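Local coordinates for protein DNA endonuclease I-CvuI (Chlorella vulgaris, PDB 5A77) that recognises a long DNA target as a LAGLIDADG homing endonuclease and cleaves it, probably to spread its chloroplast intron, at residues Q28-E33 and K38-V43. Residues are numbered along the deposited sequence; the frame is centred on the assembly and turned at random.
Sequences QIVSRE and KYQVRV. With nucleotides of chain C; nucleotides of chain F.
R42 pairs with Q28 across an antiparallel beta hairpin, part of the DNA-reading sheet of the LAGLIDADG fold. R42 N donates to Q28 O at 2.7 Å, and Q28 N returns a bond to R42 O. V30 and Q40 repeat this pair of hydrogen bonds. Beyond the strands, R32 N still reaches K38 O at 2.9 Å, but from above the carbonyl plane.

The R42 side chain leaves the backbone with CG anti to the backbone N (chi1 171°). CB lies by the carbonyl oxygen of Q28. CG and CD pass the side-chain oxygen of Q28, with OE1 3.7 Å from CD. The chain then bends at chi3 (-57°), which carries the guanidinium across V30. CG1 of V30 covers one face of the group, off-centre. O4 of the thymine DT5 of chain F lies at the edge of the guanidinium, near its plane, and takes a hydrogen bond from R42 NH1 at 2.6 Å. NH2 approaches CG2 of V30. Cut back to an alanine here, the side chain would probably leave that thymine O4 without its arginine donor and uncover the methyls of V30.

Q40 and R32 lie side by side on the DNA side of the hairpin. R32 bends at chi2 and chi3, and its NH2 donates to a further thymine base. The face bearing I29, Y39 and V41 is largely apolar and packs against helices. There I29 packs on V150 of helix 147-156 and A128 of helix 121-135. CG2 of I29 lies 3.5 Å from CD1 of Y39, whose CE1 touches CB of S31. At the turn, K38 curls back, and NZ donates to E33 O at 3.2 Å.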
ATOM      1  N   GLN B  28       4.354 -18.851   8.836  1.00 38.65           N
ATOM      2  CA  GLN B  28       3.524 -20.019   8.580  1.00 42.65           C
ATOM      3  C   GLN B  28       4.171 -21.297   9.082  1.00 40.60           C
ATOM      4  O   GLN B  28       5.391 -21.454   9.040  1.00 39.93           O
ATOM      5  CB  GLN B  28       3.243 -20.178   7.084  1.00 39.96           C
ATOM      6  CG  GLN B  28       2.972 -18.893   6.376  1.00 48.09           C
ATOM      7  CD  GLN B  28       3.394 -18.938   4.930  1.00 46.47           C
ATOM      8  OE1 GLN B  28       4.390 -18.322   4.548  1.00 47.41           O
ATOM      9  NE2 GLN B  28       2.639 -19.671   4.113  1.00 46.54           N
ATOM     10  N   ILE B  29       3.333 -22.216   9.534  1.00 43.20           N
ATOM     11  CA  ILE B  29       3.766 -23.573   9.791  1.00 43.15           C
ATOM     12  C   ILE B  29       3.551 -24.416   8.532  1.00 45.29           C
ATOM     13  O   ILE B  29       2.409 -24.681   8.157  1.00 46.64           O
ATOM     14  CB  ILE B  29       2.998 -24.181  10.965  1.00 40.45           C
ATOM     15  CG1 ILE B  29       3.237 -23.341  12.220  1.00 42.86           C
ATOM     16  CG2 ILE B  29       3.429 -25.626  11.189  1.00 37.46           C
ATOM     17  CD1 ILE B  29       2.215 -23.557  13.319  1.00 40.95           C
ATOM     18  N   VAL B  30       4.628 -24.829   7.863  1.00 40.09           N
ATOM     19  CA  VAL B  30       4.449 -25.697   6.711  1.00 36.98           C
ATOM     20  C   VAL B  30       4.884 -27.115   7.034  1.00 44.16           C
ATOM     21  O   VAL B  30       5.894 -27.361   7.715  1.00 42.15           O
ATOM     22  CB  VAL B  30       5.203 -25.191   5.449  1.00 40.34           C
ATOM     23  CG1 VAL B  30       4.903 -23.715   5.196  1.00 36.63           C
ATOM     24  CG2 VAL B  30       6.709 -25.447   5.533  1.00 39.63           C
ATOM     25  N   SER B  31       4.078 -28.054   6.559  1.00 44.94           N
ATOM     26  CA  SER B  31       4.389 -29.457   6.693  1.00 42.51           C
ATOM     27  C   SER B  31       5.451 -29.838   5.665  1.00 44.48           C
ATOM     28  O   SER B  31       5.304 -29.564   4.479  1.00 46.68           O
ATOM     29  CB  SER B  31       3.135 -30.302   6.510  1.00 43.14           C
ATOM     30  OG  SER B  31       2.823 -30.411   5.136  1.00 48.37           O
ATOM     31  N   ARG B  32       6.532 -30.445   6.142  1.00 43.73           N
ATOM     32  CA  ARG B  32       7.605 -30.930   5.295  1.00 45.15           C
ATOM     33  C   ARG B  32       7.856 -32.394   5.667  1.00 48.38           C
ATOM     34  O   ARG B  32       8.363 -32.682   6.754  1.00 42.84           O
ATOM     35  CB  ARG B  32       8.868 -30.097   5.486  1.00 41.73           C
ATOM     36  CG  ARG B  32       8.751 -28.636   5.118  1.00 42.92           C
ATOM     37  CD  ARG B  32       8.444 -28.441   3.640  1.00 39.27           C
ATOM     38  NE  ARG B  32       9.449 -29.051   2.780  1.00 44.13           N
ATOM     39  CZ  ARG B  32       9.547 -28.823   1.470  1.00 47.69           C
ATOM     40  NH1 ARG B  32       8.704 -27.982   0.871  1.00 42.50           N
ATOM     41  NH2 ARG B  32      10.494 -29.427   0.757  1.00 41.16           N
ATOM     42  N   GLU B  33       7.496 -33.314   4.775  1.00 49.55           N
ATOM     43  CA  GLU B  33       7.453 -34.728   5.145  1.00 53.80           C
ATOM     44  C   GLU B  33       8.836 -35.343   5.332  1.00 48.26           C
ATOM     45  O   GLU B  33       8.960 -36.384   5.961  1.00 51.02           O
ATOM     46  CB  GLU B  33       6.670 -35.528   4.103  1.00 58.04           C
ATOM     47  CG  GLU B  33       5.294 -35.968   4.595  1.00 65.47           C
ATOM     48  CD  GLU B  33       4.286 -36.099   3.465  1.00 76.72           C
ATOM     49  OE1 GLU B  33       4.405 -37.063   2.678  1.00 82.36           O
ATOM     50  OE2 GLU B  33       3.384 -35.234   3.353  1.00 77.19           O
ATOM     51  N   LYS B  38       8.546 -33.174  11.084  1.00 44.97           N
ATOM     52  CA  LYS B  38       7.409 -32.978  10.170  1.00 43.21           C
ATOM     53  C   LYS B  38       7.016 -31.524   9.846  1.00 41.84           C
ATOM     54  O   LYS B  38       6.247 -31.296   8.907  1.00 39.23           O
ATOM     55  CB  LYS B  38       6.170 -33.698  10.726  1.00 44.55           C
ATOM     56  CG  LYS B  38       6.311 -35.197  10.824  1.00 47.07           C
ATOM     57  CD  LYS B  38       6.486 -35.810   9.451  1.00 49.03           C
ATOM     58  CE  LYS B  38       6.939 -37.262   9.537  1.00 48.47           C
ATOM     59  NZ  LYS B  38       7.110 -37.828   8.168  1.00 48.94           N
ATOM     60  N   TYR B  39       7.507 -30.547  10.607  1.00 38.36           N
ATOM     61  CA  TYR B  39       7.088 -29.162  10.369  1.00 41.57           C
ATOM     62  C   TYR B  39       8.226 -28.150  10.386  1.00 39.08           C
ATOM     63  O   TYR B  39       9.197 -28.277  11.132  1.00 39.61           O
ATOM     64  CB  TYR B  39       6.021 -28.727  11.397  1.00 41.93           C
ATOM     65  CG  TYR B  39       4.682 -29.418  11.243  1.00 39.42           C
ATOM     66  CD1 TYR B  39       3.767 -28.997  10.292  1.00 43.32           C
ATOM     67  CD2 TYR B  39       4.337 -30.493  12.044  1.00 44.36           C
ATOM     68  CE1 TYR B  39       2.543 -29.625  10.149  1.00 43.59           C
ATOM     69  CE2 TYR B  39       3.114 -31.128  11.908  1.00 46.21           C
ATOM     70  CZ  TYR B  39       2.223 -30.688  10.959  1.00 44.85           C
ATOM     71  OH  TYR B  39       1.006 -31.317  10.818  1.00 46.42           O
ATOM     72  N   GLN B  40       8.062 -27.133   9.552  1.00 40.82           N
ATOM     73  CA  GLN B  40       8.984 -26.013   9.440  1.00 42.06           C
ATOM     74  C   GLN B  40       8.185 -24.747   9.708  1.00 42.26           C
ATOM     75  O   GLN B  40       7.038 -24.639   9.276  1.00 43.42           O
ATOM     76  CB  GLN B  40       9.626 -25.967   8.036  1.00 38.83           C
ATOM     77  CG  GLN B  40      10.577 -24.796   7.795  1.00 39.63           C
ATOM     78  CD  GLN B  40      10.538 -24.265   6.355  1.00 38.11           C
ATOM     79  OE1 GLN B  40       9.761 -24.731   5.525  1.00 34.53           O
ATOM     80  NE2 GLN B  40      11.364 -23.265   6.073  1.00 33.64           N
ATOM     81  N   VAL B  41       8.760 -23.796  10.428  1.00 40.36           N
ATOM     82  CA  VAL B  41       8.116 -22.493  10.550  1.00 35.71           C
ATOM     83  C   VAL B  41       8.771 -21.556   9.532  1.00 42.19           C
ATOM     84  O   VAL B  41       9.976 -21.290   9.606  1.00 45.31           O
ATOM     85  CB  VAL B  41       8.213 -21.939  11.979  1.00 39.01           C
ATOM     86  CG1 VAL B  41       7.839 -20.478  12.015  1.00 43.41           C
ATOM     87  CG2 VAL B  41       7.287 -22.729  12.913  1.00 38.25           C
ATOM     88  N   ARG B  42       7.992 -21.105   8.548  1.00 37.58           N
ATOM     89  CA  ARG B  42       8.523 -20.240   7.498  1.00 37.86           C
ATOM     90  C   ARG B  42       8.283 -18.792   7.875  1.00 33.39           C
ATOM     91  O   ARG B  42       7.169 -18.431   8.199  1.00 38.72           O
ATOM     92  CB  ARG B  42       7.880 -20.560   6.132  1.00 36.03           C
ATOM     93  CG  ARG B  42       8.204 -19.563   4.985  1.00 37.58           C
ATOM     94  CD  ARG B  42       7.574 -19.985   3.625  1.00 32.05           C
ATOM     95  NE  ARG B  42       8.004 -21.331   3.243  1.00 37.38           N
ATOM     96  CZ  ARG B  42       7.291 -22.190   2.518  1.00 36.85           C
ATOM     97  NH1 ARG B  42       6.090 -21.846   2.062  1.00 32.60           N
ATOM     98  NH2 ARG B  42       7.780 -23.407   2.261  1.00 35.09           N
ATOM     99  N   VAL B  43       9.335 -17.978   7.861  1.00 30.45           N
ATOM    100  CA  VAL B  43       9.200 -16.536   8.003  1.00 33.13           C
ATOM    101  C   VAL B  43       9.367 -15.836   6.634  1.00 36.41           C
ATOM    102  O   VAL B  43      10.206 -16.247   5.819  1.00 34.20           O
ATOM    103  CB  VAL B  43      10.221 -15.973   9.016  1.00 31.87           C
ATOM    104  CG1 VAL B  43       9.975 -16.550  10.409  1.00 36.90           C
ATOM    105  CG2 VAL B  43      11.634 -16.260   8.566  1.00 30.48           C
TER
ATOM    106  P    DA C   3      16.418 -25.527   8.639  1.00 40.17           P
ATOM    107  OP1  DA C   3      17.547 -24.730   9.182  1.00 35.96           O
ATOM    108  OP2  DA C   3      15.165 -25.780   9.380  1.00 40.70           O
ATOM    109  O5'  DA C   3      15.957 -24.862   7.240  1.00 40.06           O
ATOM    110  C5'  DA C   3      16.927 -24.231   6.409  1.00 38.53           C
ATOM    111  C4'  DA C   3      16.332 -23.770   5.090  1.00 37.28           C
ATOM    112  O4'  DA C   3      16.178 -24.892   4.177  1.00 37.01           O
ATOM    113  C3'  DA C   3      14.947 -23.110   5.168  1.00 39.44           C
ATOM    114  O3'  DA C   3      14.923 -22.063   4.232  1.00 39.26           O
ATOM    115  C2'  DA C   3      14.038 -24.244   4.701  1.00 35.83           C
ATOM    116  C1'  DA C   3      14.914 -24.777   3.585  1.00 37.49           C
ATOM    117  N9   DA C   3      14.496 -26.054   3.010  1.00 37.18           N
ATOM    118  C8   DA C   3      13.841 -27.079   3.638  1.00 36.69           C
ATOM    119  N7   DA C   3      13.572 -28.097   2.852  1.00 36.49           N
ATOM    120  C5   DA C   3      14.079 -27.706   1.616  1.00 37.71           C
ATOM    121  C6   DA C   3      14.123 -28.347   0.355  1.00 37.13           C
ATOM    122  N6   DA C   3      13.606 -29.559   0.125  1.00 35.65           N
ATOM    123  N1   DA C   3      14.712 -27.679  -0.673  1.00 38.24           N
ATOM    124  C2   DA C   3      15.217 -26.455  -0.446  1.00 38.16           C
ATOM    125  N3   DA C   3      15.234 -25.753   0.697  1.00 40.34           N
ATOM    126  C4   DA C   3      14.647 -26.447   1.699  1.00 38.00           C
TER
ATOM    127  P    DT F   5      -1.195 -28.165   1.283  1.00 58.87           P
ATOM    128  OP1  DT F   5      -2.093 -29.320   1.051  1.00 57.62           O
ATOM    129  OP2  DT F   5      -0.194 -28.237   2.369  1.00 50.95           O
ATOM    130  O5'  DT F   5      -0.374 -27.829  -0.057  1.00 54.16           O
ATOM    131  C5'  DT F   5      -1.035 -27.300  -1.199  1.00 45.67           C
ATOM    132  C4'  DT F   5      -0.138 -27.379  -2.420  1.00 48.20           C
ATOM    133  O4'  DT F   5       0.727 -26.213  -2.477  1.00 48.46           O
ATOM    134  C3'  DT F   5       0.791 -28.595  -2.465  1.00 52.44           C
ATOM    135  O3'  DT F   5       0.794 -29.151  -3.776  1.00 56.20           O
ATOM    136  C2'  DT F   5       2.156 -28.012  -2.100  1.00 47.47           C
ATOM    137  C1'  DT F   5       2.064 -26.620  -2.691  1.00 43.18           C
ATOM    138  N1   DT F   5       2.961 -25.631  -2.028  1.00 39.10           N
ATOM    139  C2   DT F   5       3.918 -24.985  -2.770  1.00 39.20           C
ATOM    140  O2   DT F   5       4.086 -25.180  -3.963  1.00 40.25           O
ATOM    141  N3   DT F   5       4.679 -24.088  -2.066  1.00 37.73           N
ATOM    142  C4   DT F   5       4.576 -23.770  -0.723  1.00 37.82           C
ATOM    143  O4   DT F   5       5.311 -22.944  -0.184  1.00 36.49           O
ATOM    144  C5   DT F   5       3.545 -24.481   0.002  1.00 39.50           C
ATOM    145  C7   DT F   5       3.348 -24.244   1.478  1.00 30.38           C
ATOM    146  C6   DT F   5       2.795 -25.366  -0.682  1.00 40.71           C
TER
ATOM    147  P    DA C   4      14.526 -20.559   4.629  1.00 39.13           P
ATOM    148  OP1  DA C   4      15.439 -20.046   5.670  1.00 30.30           O
ATOM    149  OP2  DA C   4      13.053 -20.544   4.802  1.00 37.70           O
ATOM    150  O5'  DA C   4      14.905 -19.770   3.281  1.00 41.18           O
ATOM    151  C5'  DA C   4      16.243 -19.866   2.755  1.00 34.34           C
ATOM    152  C4'  DA C   4      16.226 -20.124   1.262  1.00 37.76           C
ATOM    153  O4'  DA C   4      15.675 -21.435   1.011  1.00 39.68           O
ATOM    154  C3'  DA C   4      15.378 -19.145   0.442  1.00 39.49           C
ATOM    155  O3'  DA C   4      16.147 -18.618  -0.623  1.00 40.83           O
ATOM    156  C2'  DA C   4      14.218 -20.001  -0.073  1.00 38.04           C
ATOM    157  C1'  DA C   4      14.840 -21.379  -0.125  1.00 33.29           C
ATOM    158  N9   DA C   4      13.869 -22.459  -0.002  1.00 32.76           N
ATOM    159  C8   DA C   4      13.116 -22.747   1.095  1.00 35.69           C
ATOM    160  N7   DA C   4      12.335 -23.785   0.946  1.00 37.04           N
ATOM    161  C5   DA C   4      12.606 -24.230  -0.330  1.00 33.17           C
ATOM    162  C6   DA C   4      12.108 -25.316  -1.077  1.00 34.88           C
ATOM    163  N6   DA C   4      11.181 -26.162  -0.618  1.00 37.43           N
ATOM    164  N1   DA C   4      12.586 -25.488  -2.326  1.00 35.30           N
ATOM    165  C2   DA C   4      13.516 -24.633  -2.790  1.00 35.49           C
ATOM    166  N3   DA C   4      14.070 -23.578  -2.175  1.00 36.35           N
ATOM    167  C4   DA C   4      13.558 -23.429  -0.933  1.00 35.53           C
TER